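Local coordinates for DegV family protein (Eubacterium eligens, PDB 3FDJ), which is of unknown function but, as a DegV family member, probably binds a fatty acid or similar lipid, at residues A24-I29 and E35-G40; V80-I83 and G89-N92; A235-I240 and V253-A258. All blocks are in the same frame, centred on the assembly; numbering follows the deposited sequence. Where two conformers were deposited one is given.

Interaction 1 of 3, residues A24-I29 and E35-G40; sequences AVPLTI and EFCDDG
Ile29 and Phe36 face each other as an antiparallel hydrogen-bonded pair, joined by Ile29 N to Phe36 O at 2.8 Å and Phe36 N to Ile29 O at 2.7 Å. Ile29 O also meets the rim of the Phe36 ring in its plane, 3.5 Å from CD1. Next to them Thr28 and Cys37 make a non-hydrogen-bonded pair, where Thr28 CA sends a CA-H...O contact to Phe36 O. In the conformer given, the Thr28 methyl CG2, anti to the backbone N (OG1 takes chi1 -60°), reaches Glu35 and stands 3.6 Å from its CD. Strands 21-30 and 35-37 thus form a short beta hairpin, Thr28 and Cys37 on one face, Ile29 and Phe36 on the other. Beyond the strand pairing, Asp38 N gives a further bond to Leu27 O (2.9 Å), and Asp38 becomes the centre of an inverse gamma turn closed by a weak bond from Asp39 N to Cys37 O. Pro26 rests against this bend, its CB 3.6 Å from Cys37 SG and 3.4 Å from Asp38 O. Further out, the Asp38 carboxylate is buried and well supplied with donors: OD1 takes Gly260 N, while OD2 takes Leu261 N and the hydroxyl of Ser10, which also accepts Leu27 N and so ties both segments to the loop after strand 5-9. Lying anti to the backbone N (chi1 -173°), CG carries that carboxylate away from the turn and toward the start of helix 260-266, whose N-terminal N-H groups would be expected to favour its negative charge. Helix 44-52 covers the Ile29 and Phe36 face through Met47.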
loop_
_atom_site.group_PDB
_atom_site.type_symbol
_atom_site.label_atom_id
_atom_site.label_comp_id
_atom_site.label_asym_id
_atom_site.label_seq_id
_atom_site.Cartn_x
_atom_site.Cartn_y
_atom_site.Cartn_z
ATOM N N ALA A 24 0.821 -4.559 -12.354
ATOM C CA ALA A 24 0.901 -3.301 -11.604
ATOM C C ALA A 24 0.891 -2.110 -12.564
ATOM O O ALA A 24 1.494 -2.164 -13.638
ATOM C CB ALA A 24 2.160 -3.270 -10.708
ATOM N N VAL A 25 0.197 -1.049 -12.176
ATOM C CA VAL A 25 0.071 0.151 -12.971
ATOM C C VAL A 25 0.775 1.318 -12.258
ATOM O O VAL A 25 0.375 1.729 -11.170
ATOM C CB VAL A 25 -1.397 0.485 -13.230
ATOM C CG1 VAL A 25 -1.490 1.653 -14.213
ATOM C CG2 VAL A 25 -2.134 -0.767 -13.796
ATOM N N PRO A 26 1.845 1.834 -12.858
ATOM C CA PRO A 26 2.705 2.796 -12.178
ATOM C C PRO A 26 2.099 4.156 -11.935
ATOM O O PRO A 26 1.501 4.738 -12.835
ATOM C CB PRO A 26 3.886 2.968 -13.132
ATOM C CG PRO A 26 3.674 2.127 -14.247
ATOM C CD PRO A 26 2.377 1.449 -14.179
ATOM N N LEU A 27 2.286 4.657 -10.715
ATOM C CA LEU A 27 2.160 6.076 -10.425
ATOM C C LEU A 27 3.492 6.753 -10.761
ATOM O O LEU A 27 4.500 6.073 -11.003
ATOM C CB LEU A 27 1.771 6.292 -8.953
ATOM C CG LEU A 27 0.251 6.163 -8.697
ATOM C CD1 LEU A 27 -0.106 4.727 -8.488
ATOM C CD2 LEU A 27 -0.248 7.024 -7.512
ATOM N N THR A 28 3.499 8.085 -10.740
ATOM C CA THR A 28 4.667 8.866 -11.106
ATOM C C THR A 28 4.955 9.896 -10.022
ATOM O O THR A 28 4.038 10.551 -9.539
ATOM C CB THR A 28 4.462 9.572 -12.449
ATOM O OG1 THR A 28 4.221 8.592 -13.472
ATOM C CG2 THR A 28 5.693 10.421 -12.816
ATOM N N ILE A 29 6.227 10.007 -9.642
ATOM C CA ILE A 29 6.697 10.991 -8.694
ATOM C C ILE A 29 7.483 11.979 -9.532
ATOM O O ILE A 29 8.258 11.567 -10.382
ATOM C CB ILE A 29 7.652 10.355 -7.676
ATOM C CG1 ILE A 29 6.950 9.250 -6.876
ATOM C CG2 ILE A 29 8.222 11.428 -6.740
ATOM C CD1 ILE A 29 7.187 7.850 -7.430
ATOM N N GLU A 35 10.952 13.159 -13.918
ATOM C CA GLU A 35 9.817 12.283 -13.620
ATOM C C GLU A 35 10.334 10.899 -13.274
ATOM O O GLU A 35 11.138 10.327 -14.013
ATOM C CB GLU A 35 8.877 12.146 -14.820
ATOM C CG GLU A 35 7.757 13.188 -14.911
ATOM C CD GLU A 35 6.464 12.618 -15.531
ATOM O OE1 GLU A 35 6.529 11.606 -16.276
ATOM O OE2 GLU A 35 5.377 13.181 -15.263
ATOM N N PHE A 36 9.864 10.356 -12.159
ATOM C CA PHE A 36 10.232 9.015 -11.753
ATOM C C PHE A 36 8.981 8.166 -11.872
ATOM O O PHE A 36 8.002 8.407 -11.181
ATOM C CB PHE A 36 10.737 8.980 -10.305
ATOM C CG PHE A 36 11.905 9.882 -10.040
ATOM C CD1 PHE A 36 11.708 11.219 -9.750
ATOM C CD2 PHE A 36 13.207 9.377 -10.056
ATOM C CE1 PHE A 36 12.784 12.059 -9.486
ATOM C CE2 PHE A 36 14.288 10.205 -9.802
ATOM C CZ PHE A 36 14.077 11.554 -9.507
ATOM N N CYS A 37 9.005 7.196 -12.770
ATOM C CA CYS A 37 7.869 6.319 -12.982
ATOM C C CYS A 37 8.071 5.070 -12.107
ATOM O O CYS A 37 9.143 4.454 -12.132
ATOM C CB CYS A 37 7.789 5.954 -14.459
ATOM S SG CYS A 37 6.446 4.896 -14.822
ATOM N N ASP A 38 7.073 4.735 -11.302
ATOM C CA ASP A 38 7.170 3.641 -10.332
ATOM C C ASP A 38 6.949 2.300 -11.036
ATOM O O ASP A 38 5.962 1.612 -10.820
ATOM C CB ASP A 38 6.143 3.865 -9.195
ATOM C CG ASP A 38 6.282 2.871 -8.046
ATOM O OD1 ASP A 38 7.298 2.131 -7.995
ATOM O OD2 ASP A 38 5.374 2.857 -7.161
ATOM N N ASP A 39 7.917 1.911 -11.856
ATOM C CA ASP A 39 7.808 0.698 -12.651
ATOM C C ASP A 39 9.040 -0.163 -12.414
ATOM O O ASP A 39 9.825 0.095 -11.478
ATOM C CB ASP A 39 7.631 1.068 -14.141
ATOM C CG ASP A 39 8.838 1.814 -14.734
ATOM O OD1 ASP A 39 9.906 1.905 -14.087
ATOM O OD2 ASP A 39 8.705 2.324 -15.870
ATOM N N GLY A 40 9.258 -1.152 -13.282
ATOM C CA GLY A 40 10.461 -1.997 -13.183
ATOM C C GLY A 40 11.811 -1.318 -13.376
ATOM O O GLY A 40 12.845 -1.873 -13.029
#

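Interaction 2 of 3, residues V80-I83 and G89-N92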
loop_
_atom_site.group_PDB
_atom_site.type_symbol
_atom_site.label_atom_id
_atom_site.label_comp_id
_atom_site.label_asym_id
_atom_site.label_seq_id
_atom_site.Cartn_x
_atom_site.Cartn_y
_atom_site.Cartn_z
ATOM N N VAL A 80 -9.530 -4.898 -9.802
ATOM C CA VAL A 80 -8.561 -3.809 -9.736
ATOM C C VAL A 80 -8.485 -3.321 -8.312
ATOM O O VAL A 80 -9.518 -2.940 -7.745
ATOM C CB VAL A 80 -8.978 -2.636 -10.643
ATOM C CG1 VAL A 80 -7.849 -1.595 -10.699
ATOM C CG2 VAL A 80 -9.332 -3.121 -12.069
ATOM N N VAL A 81 -7.291 -3.315 -7.711
ATOM C CA VAL A 81 -7.138 -2.804 -6.338
ATOM C C VAL A 81 -6.425 -1.460 -6.387
ATOM O O VAL A 81 -5.398 -1.322 -7.052
ATOM C CB VAL A 81 -6.380 -3.805 -5.453
ATOM C CG1 VAL A 81 -6.255 -3.279 -3.994
ATOM C CG2 VAL A 81 -7.092 -5.179 -5.477
ATOM N N THR A 82 -6.997 -0.455 -5.736
ATOM C CA THR A 82 -6.402 0.872 -5.745
ATOM C C THR A 82 -6.064 1.357 -4.339
ATOM O O THR A 82 -6.631 0.919 -3.357
ATOM C CB THR A 82 -7.291 1.964 -6.418
ATOM O OG1 THR A 82 -8.378 2.331 -5.563
ATOM C CG2 THR A 82 -7.850 1.503 -7.810
ATOM N N ILE A 83 -5.103 2.264 -4.280
ATOM C CA ILE A 83 -4.806 3.037 -3.081
ATOM C C ILE A 83 -6.062 3.840 -2.698
ATOM O O ILE A 83 -6.902 4.172 -3.549
ATOM C CB ILE A 83 -3.566 3.930 -3.343
ATOM C CG1 ILE A 83 -3.195 4.822 -2.129
ATOM C CG2 ILE A 83 -3.793 4.758 -4.569
ATOM C CD1 ILE A 83 -1.766 5.358 -2.227
ATOM N N GLY A 89 -6.504 10.468 -6.230
ATOM C CA GLY A 89 -7.362 10.307 -7.406
ATOM C C GLY A 89 -7.234 8.983 -8.162
ATOM O O GLY A 89 -7.865 8.786 -9.208
ATOM N N THR A 90 -6.464 8.044 -7.634
ATOM C CA THR A 90 -6.240 6.769 -8.310
ATOM C C THR A 90 -7.500 5.957 -8.535
ATOM O O THR A 90 -7.753 5.496 -9.661
ATOM C CB THR A 90 -5.175 5.936 -7.602
ATOM O OG1 THR A 90 -3.947 6.671 -7.582
ATOM C CG2 THR A 90 -4.933 4.629 -8.351
ATOM N N TYR A 91 -8.317 5.836 -7.492
ATOM C CA TYR A 91 -9.609 5.143 -7.606
ATOM C C TYR A 91 -10.471 5.739 -8.735
ATOM O O TYR A 91 -11.008 5.016 -9.573
ATOM C CB TYR A 91 -10.339 5.168 -6.264
ATOM C CG TYR A 91 -11.741 4.576 -6.326
ATOM C CD1 TYR A 91 -11.934 3.198 -6.271
ATOM C CD2 TYR A 91 -12.853 5.374 -6.458
ATOM C CE1 TYR A 91 -13.213 2.651 -6.327
ATOM C CE2 TYR A 91 -14.126 4.838 -6.511
ATOM C CZ TYR A 91 -14.300 3.476 -6.435
ATOM O OH TYR A 91 -15.569 2.945 -6.482
ATOM N N ASN A 92 -10.610 7.060 -8.772
ATOM C CA ASN A 92 -11.372 7.694 -9.826
ATOM C C ASN A 92 -10.800 7.388 -11.219
ATOM O O ASN A 92 -11.579 7.173 -12.167
ATOM C CB ASN A 92 -11.463 9.206 -9.642
ATOM C CG ASN A 92 -12.336 9.619 -8.494
ATOM O OD1 ASN A 92 -13.126 8.812 -7.946
ATOM N ND2 ASN A 92 -12.233 10.913 -8.118
HETATM O O HOH W 1 -7.311 6.400 -4.983
#
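Ile83 O lies 2.7 Å from water 1, which probably donates to it, and accepts the hydroxyl of the preceding residue, Thr82 OG1, at 3.1 Å. The same water accepts Tyr91 N at 2.8 Å, bridging the strand end to the first turn of helix 90-102. Thr82 OG1 lies between its own backbone N and carbonyl carbon (chi1 75°) and approaches the Ile83 carbonyl from well above its plane. That position also sets it 3.5 Å from Tyr91 CB, in the plane of the phenol ring and at its edge. On the apolar side, in the conformer given, Ile83 CG2 packs 3.5 Å from Thr90 CB, the two side chains meeting at about a right angle, and Thr90 CG2 fills in beside Thr82 CB. A valine in place of Thr82 would probably leave Ile83 O with the water as its remaining partner here and put a methyl group against Tyr91. Thr90 OG1 turns to Ser88 just before the helix. Strand 77-82 turns here into helix 90-102, the crossover of a beta-alpha-beta unit completed by the parallel strand 109-114; Tyr91 leans on Val112 and Asp114 of that strand, while Trp68 of helix 65-72 packs against Thr90.

Interaction 3 of 3, residues A235-I240 and V253-A258; sequences ALADKI and VCVYKA
Ala237 and Val255 form the close part of this contact, with Ala237 CB 3.5 Å from Val255 CG1. The CB of the valine points toward helix 234-248. CG1, anti to the backbone N (chi1 167°), meets the alanine methyl, while CG2 lies 3.9 Å from the carbonyl oxygen Ala237 O. A small residue on the helix thus lets the strand come near, the CA atoms of Ala237 and Val255 being 6.5 Å apart. Ala237 is buried, and its methyl side also packs on Ile271 of strand 271-276.

The other flank is looser and more polar. Asp238, partly exposed, starts off to one side of the strand, but its carboxylate bends back over Val255, and the two side chains run at about a right angle. Its OD1 lies 3.7 Å from Val255 CG1 and 4.0 Å from CG2, a van der Waals contact between a charged group and methyls, with no hydrogen bond joining the segments. Just 115 Å² is buried in all, most of it around the single valine.

Leu236 and Ile240 are buried against helix 205-219 and strand 271-276, while Lys239, at the surface, makes a salt bridge with Asp205. Tyr256 points away from the helix, toward the far face of the sheet, where it meets Arg123 in a cation-pi contact. Strand 253-257 is the outermost strand on its side of the sheet within this chain, lying parallel to 226-230, so that helix 234-248 is the crossover connection of a beta-alpha-beta unit.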
loop_
_atom_site.group_PDB
_atom_site.type_symbol
_atom_site.label_atom_id
_atom_site.label_comp_id
_atom_site.label_asym_id
_atom_site.label_seq_id
_atom_site.Cartn_x
_atom_site.Cartn_y
_atom_site.Cartn_z
ATOM N N ALA A 235 16.248 -3.846 8.679
ATOM C CA ALA A 235 16.588 -4.177 10.058
ATOM C C ALA A 235 15.377 -4.071 10.963
ATOM O O ALA A 235 15.083 -4.998 11.718
ATOM C CB ALA A 235 17.731 -3.284 10.564
ATOM N N LEU A 236 14.657 -2.962 10.856
ATOM C CA LEU A 236 13.473 -2.723 11.688
ATOM C C LEU A 236 12.341 -3.669 11.283
ATOM O O LEU A 236 11.665 -4.242 12.145
ATOM C CB LEU A 236 13.014 -1.256 11.634
ATOM C CG LEU A 236 11.818 -0.921 12.559
ATOM C CD1 LEU A 236 12.054 -1.392 14.005
ATOM C CD2 LEU A 236 11.522 0.583 12.478
ATOM N N ALA A 237 12.147 -3.866 9.976
ATOM C CA ALA A 237 11.085 -4.741 9.514
ATOM C C ALA A 237 11.302 -6.167 10.057
ATOM O O ALA A 237 10.349 -6.823 10.480
ATOM C CB ALA A 237 10.988 -4.730 7.981
ATOM N N ASP A 238 12.551 -6.636 10.038
ATOM C CA ASP A 238 12.891 -7.953 10.568
ATOM C C ASP A 238 12.667 -8.031 12.079
ATOM O O ASP A 238 12.170 -9.036 12.569
ATOM C CB ASP A 238 14.346 -8.333 10.227
ATOM C CG ASP A 238 14.545 -8.722 8.765
ATOM O OD1 ASP A 238 13.543 -8.839 8.000
ATOM O OD2 ASP A 238 15.730 -8.922 8.378
ATOM N N LYS A 239 12.989 -6.968 12.816
ATOM C CA LYS A 239 12.710 -6.950 14.273
ATOM C C LYS A 239 11.217 -7.068 14.580
ATOM O O LYS A 239 10.824 -7.774 15.500
ATOM C CB LYS A 239 13.191 -5.657 14.931
ATOM C CG LYS A 239 14.654 -5.493 15.076
ATOM C CD LYS A 239 14.946 -4.159 15.805
ATOM C CE LYS A 239 16.401 -3.850 15.778
ATOM N NZ LYS A 239 16.691 -2.560 16.450
ATOM N N ILE A 240 10.412 -6.347 13.816
ATOM C CA ILE A 240 8.954 -6.384 13.959
ATOM C C ILE A 240 8.455 -7.801 13.663
ATOM O O ILE A 240 7.672 -8.370 14.428
ATOM C CB ILE A 240 8.278 -5.361 13.046
ATOM C CG1 ILE A 240 8.607 -3.927 13.503
ATOM C CG2 ILE A 240 6.736 -5.584 13.045
ATOM C CD1 ILE A 240 8.268 -2.818 12.463
ATOM N N VAL A 253 4.258 -14.744 7.235
ATOM C CA VAL A 253 4.869 -13.424 7.307
ATOM C C VAL A 253 5.720 -13.218 6.079
ATOM O O VAL A 253 6.388 -14.138 5.616
ATOM C CB VAL A 253 5.768 -13.260 8.544
ATOM C CG1 VAL A 253 6.302 -11.799 8.658
ATOM C CG2 VAL A 253 5.010 -13.607 9.781
ATOM N N CYS A 254 5.674 -12.016 5.534
ATOM C CA CYS A 254 6.577 -11.628 4.468
ATOM C C CYS A 254 7.061 -10.191 4.743
ATOM O O CYS A 254 6.243 -9.296 4.981
ATOM C CB CYS A 254 5.889 -11.718 3.110
ATOM S SG CYS A 254 7.017 -11.426 1.735
ATOM N N VAL A 255 8.379 -10.005 4.698
ATOM C CA VAL A 255 9.026 -8.691 4.795
ATOM C C VAL A 255 9.628 -8.387 3.432
ATOM O O VAL A 255 10.360 -9.219 2.866
ATOM C CB VAL A 255 10.165 -8.715 5.824
ATOM C CG1 VAL A 255 11.061 -7.442 5.716
ATOM C CG2 VAL A 255 9.607 -8.898 7.237
ATOM N N TYR A 256 9.360 -7.199 2.901
ATOM C CA TYR A 256 9.822 -6.877 1.560
ATOM C C TYR A 256 9.966 -5.377 1.357
ATOM O O TYR A 256 9.538 -4.579 2.180
ATOM C CB TYR A 256 8.854 -7.458 0.520
ATOM C CG TYR A 256 7.437 -6.986 0.702
ATOM C CD1 TYR A 256 6.617 -7.565 1.672
ATOM C CD2 TYR A 256 6.907 -5.972 -0.089
ATOM C CE1 TYR A 256 5.328 -7.121 1.872
ATOM C CE2 TYR A 256 5.605 -5.540 0.091
ATOM C CZ TYR A 256 4.834 -6.117 1.086
ATOM O OH TYR A 256 3.561 -5.719 1.285
ATOM N N LYS A 257 10.610 -5.002 0.262
ATOM C CA LYS A 257 10.885 -3.596 -0.011
ATOM C C LYS A 257 9.652 -2.860 -0.558
ATOM O O LYS A 257 8.928 -3.359 -1.424
ATOM C CB LYS A 257 12.016 -3.449 -1.021
ATOM C CG LYS A 257 13.342 -4.032 -0.582
ATOM C CD LYS A 257 14.406 -3.773 -1.644
ATOM C CE LYS A 257 15.736 -4.330 -1.211
ATOM N NZ LYS A 257 15.634 -5.807 -1.088
ATOM N N ALA A 258 9.489 -1.635 -0.099
ATOM C CA ALA A 258 8.507 -0.713 -0.670
ATOM C C ALA A 258 8.861 -0.361 -2.111
ATOM O O ALA A 258 10.033 -0.399 -2.510
ATOM C CB ALA A 258 8.411 0.543 0.190
#

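Overall arrangement
Interactions 1 and 2 belong to the same mixed sheet and touch directly, Leu27 CD2 lying 3.7 Å from Thr90 OG1; Leu27 and Ile83 each come within about 4 Å of a bound hexaethylene glycol, probably from the crystallisation liquor, which may mark a pocket. Interaction 3 sits in the second sheet, about 23 and 25 Å from them between centres, on the opposite side of the chain's centre from interaction 2. All three are partly buried. Chemistry follows position: strand pairing makes the hairpin of interaction 1 rich in backbone hydrogen bonds, interaction 2 joins strand to helix through water and methyl packing, and interaction 3, also strand against helix, relies on van der Waals contact alone.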